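Local atomic coordinates of histidine--tRNA ligase (Staphylococcus aureus, PDB entry 1QE0), a protein that attaches L-histidine to tRNA(His) at the expense of ATP, releasing AMP and diphosphate, and works as a homodimer of the class II synthetase family. Residues A380-V385 / V398-T403. Numbering follows the deposited sequence.
Sequences AKFTIV and VKNMTT
In the mixed five-stranded sheet of the anticodon-binding domain, strand 382-386 runs antiparallel to strand 396-400, and the contact takes in the turn that ends the latter. Thr383 and Lys399 form a hydrogen-bonded pair, with Thr383 N to Lys399 O and Lys399 N to Thr383 O both at 3.2 Å. Two residues further, past the non-hydrogen-bonded pair Phe382-Asn400 and just off the strand ends, Met401 N donates to Lys381 O (2.9 Å).

On the face carrying Phe382, ring atom CD1 lies 3.6 Å from Asn400 CA and 4.1 Å from Val398 CG1. The ring and the Asn400 amide are turned 66° apart, and Phe418 of the C-terminal helix meets this ring edge-to-face. Asn400 OD1 accepts from Thr402 N (2.6 Å), nearly along the C=O direction, an Asx turn, and from Thr403 N above the carbonyl plane, which makes it an Asx motif leading the chain towards strand 406-409.

On the opposite face, which carries Thr383 and Lys399, the Met401 side chain folds back from beyond the strand end. Bent at both chi2 and chi3, it brings SD to 3.6 Å from Thr383 OG1, while its CG approaches Ala380 O. Helix 368-377 packs here, Met372 touching both Thr383 and Met401.

Backbone bonds thus fix the register, apolar packing on both faces joins the strand pair to two helices, and the Asn400 amide oxygen, accepting two backbone N-H groups, holds the turn.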
loop_
_atom_site.group_PDB
_atom_site.type_symbol
_atom_site.label_atom_id
_atom_site.label_comp_id
_atom_site.label_asym_id
_atom_site.label_seq_id
_atom_site.Cartn_x
_atom_site.Cartn_y
_atom_site.Cartn_z
ATOM N N ALA A 380 1.816 -12.461 24.015
ATOM C CA ALA A 380 3.168 -12.964 24.252
ATOM C C ALA A 380 3.219 -14.480 24.213
ATOM O O ALA A 380 2.688 -15.138 25.104
ATOM C CB ALA A 380 3.645 -12.509 25.582
ATOM N N LYS A 381 3.832 -15.041 23.178
ATOM C CA LYS A 381 3.927 -16.490 23.077
ATOM C C LYS A 381 4.652 -17.015 24.281
ATOM O O LYS A 381 4.308 -18.065 24.786
ATOM C CB LYS A 381 4.700 -16.926 21.844
ATOM C CG LYS A 381 4.007 -16.754 20.534
ATOM C CD LYS A 381 5.012 -17.075 19.474
ATOM C CE LYS A 381 4.443 -16.930 18.082
ATOM N NZ LYS A 381 5.404 -17.547 17.091
ATOM N N PHE A 382 5.686 -16.304 24.712
ATOM C CA PHE A 382 6.472 -16.703 25.875
ATOM C C PHE A 382 6.575 -15.580 26.851
ATOM O O PHE A 382 6.264 -14.442 26.516
ATOM C CB PHE A 382 7.869 -17.113 25.469
ATOM C CG PHE A 382 7.877 -18.214 24.501
ATOM C CD1 PHE A 382 8.071 -19.507 24.923
ATOM C CD2 PHE A 382 7.596 -17.970 23.176
ATOM C CE1 PHE A 382 7.973 -20.557 24.024
ATOM C CE2 PHE A 382 7.493 -18.999 22.278
ATOM C CZ PHE A 382 7.681 -20.302 22.703
ATOM N N THR A 383 7.077 -15.896 28.039
ATOM C CA THR A 383 7.230 -14.932 29.106
ATOM C C THR A 383 8.470 -15.269 29.915
ATOM O O THR A 383 9.018 -16.366 29.810
ATOM C CB THR A 383 5.978 -14.959 29.991
ATOM O OG1 THR A 383 5.048 -13.974 29.539
ATOM C CG2 THR A 383 6.284 -14.717 31.428
ATOM N N ILE A 384 9.000 -14.258 30.596
ATOM C CA ILE A 384 10.135 -14.431 31.500
ATOM C C ILE A 384 9.972 -13.405 32.631
ATOM O O ILE A 384 9.401 -12.316 32.410
ATOM C CB ILE A 384 11.520 -14.263 30.836
ATOM C CG1 ILE A 384 11.686 -12.876 30.287
ATOM C CG2 ILE A 384 11.765 -15.298 29.793
ATOM C CD1 ILE A 384 13.088 -12.646 29.847
ATOM N N VAL A 385 10.367 -13.799 33.851
ATOM C CA VAL A 385 10.289 -12.933 35.036
ATOM C C VAL A 385 11.710 -12.763 35.512
ATOM O O VAL A 385 12.291 -13.726 36.008
ATOM C CB VAL A 385 9.497 -13.586 36.177
ATOM C CG1 VAL A 385 9.446 -12.639 37.395
ATOM C CG2 VAL A 385 8.070 -13.963 35.717
ATOM N N VAL A 398 12.002 -19.877 30.849
ATOM C CA VAL A 398 11.226 -19.322 29.757
ATOM C C VAL A 398 9.922 -20.132 29.643
ATOM O O VAL A 398 9.919 -21.258 29.131
ATOM C CB VAL A 398 12.019 -19.421 28.461
ATOM C CG1 VAL A 398 11.279 -18.703 27.340
ATOM C CG2 VAL A 398 13.411 -18.847 28.664
ATOM N N LYS A 399 8.826 -19.578 30.156
ATOM C CA LYS A 399 7.547 -20.271 30.142
ATOM C C LYS A 399 6.756 -20.081 28.866
ATOM O O LYS A 399 6.433 -18.945 28.509
ATOM C CB LYS A 399 6.677 -19.816 31.321
ATOM C CG LYS A 399 5.269 -20.430 31.330
ATOM C CD LYS A 399 4.324 -19.737 32.324
ATOM C CE LYS A 399 2.858 -20.257 32.264
ATOM N NZ LYS A 399 2.632 -21.663 32.791
ATOM N N ASN A 400 6.443 -21.194 28.194
ATOM C CA ASN A 400 5.628 -21.199 26.980
ATOM C C ASN A 400 4.252 -20.852 27.504
ATOM O O ASN A 400 3.688 -21.616 28.271
ATOM C CB ASN A 400 5.587 -22.598 26.388
ATOM C CG ASN A 400 4.609 -22.722 25.248
ATOM O OD1 ASN A 400 3.449 -22.335 25.347
ATOM N ND2 ASN A 400 5.071 -23.284 24.153
ATOM N N MET A 401 3.693 -19.732 27.087
ATOM C CA MET A 401 2.399 -19.320 27.598
ATOM C C MET A 401 1.196 -20.156 27.216
ATOM O O MET A 401 0.120 -19.963 27.784
ATOM C CB MET A 401 2.127 -17.868 27.247
ATOM C CG MET A 401 3.095 -16.925 27.917
ATOM S SD MET A 401 2.773 -16.734 29.671
ATOM C CE MET A 401 1.416 -15.525 29.572
ATOM N N THR A 402 1.329 -21.048 26.244
ATOM C CA THR A 402 0.178 -21.850 25.876
ATOM C C THR A 402 0.231 -23.184 26.605
ATOM O O THR A 402 -0.708 -23.544 27.321
ATOM C CB THR A 402 0.105 -22.049 24.378
ATOM O OG1 THR A 402 0.720 -20.929 23.734
ATOM C CG2 THR A 402 -1.340 -22.099 23.941
ATOM N N THR A 403 1.353 -23.887 26.469
ATOM C CA THR A 403 1.516 -25.162 27.130
ATOM C C THR A 403 1.746 -24.918 28.619
ATOM O O THR A 403 1.531 -25.803 29.457
ATOM C CB THR A 403 2.711 -25.933 26.582
ATOM O OG1 THR A 403 3.912 -25.278 26.983
ATOM C CG2 THR A 403 2.649 -26.015 25.082
#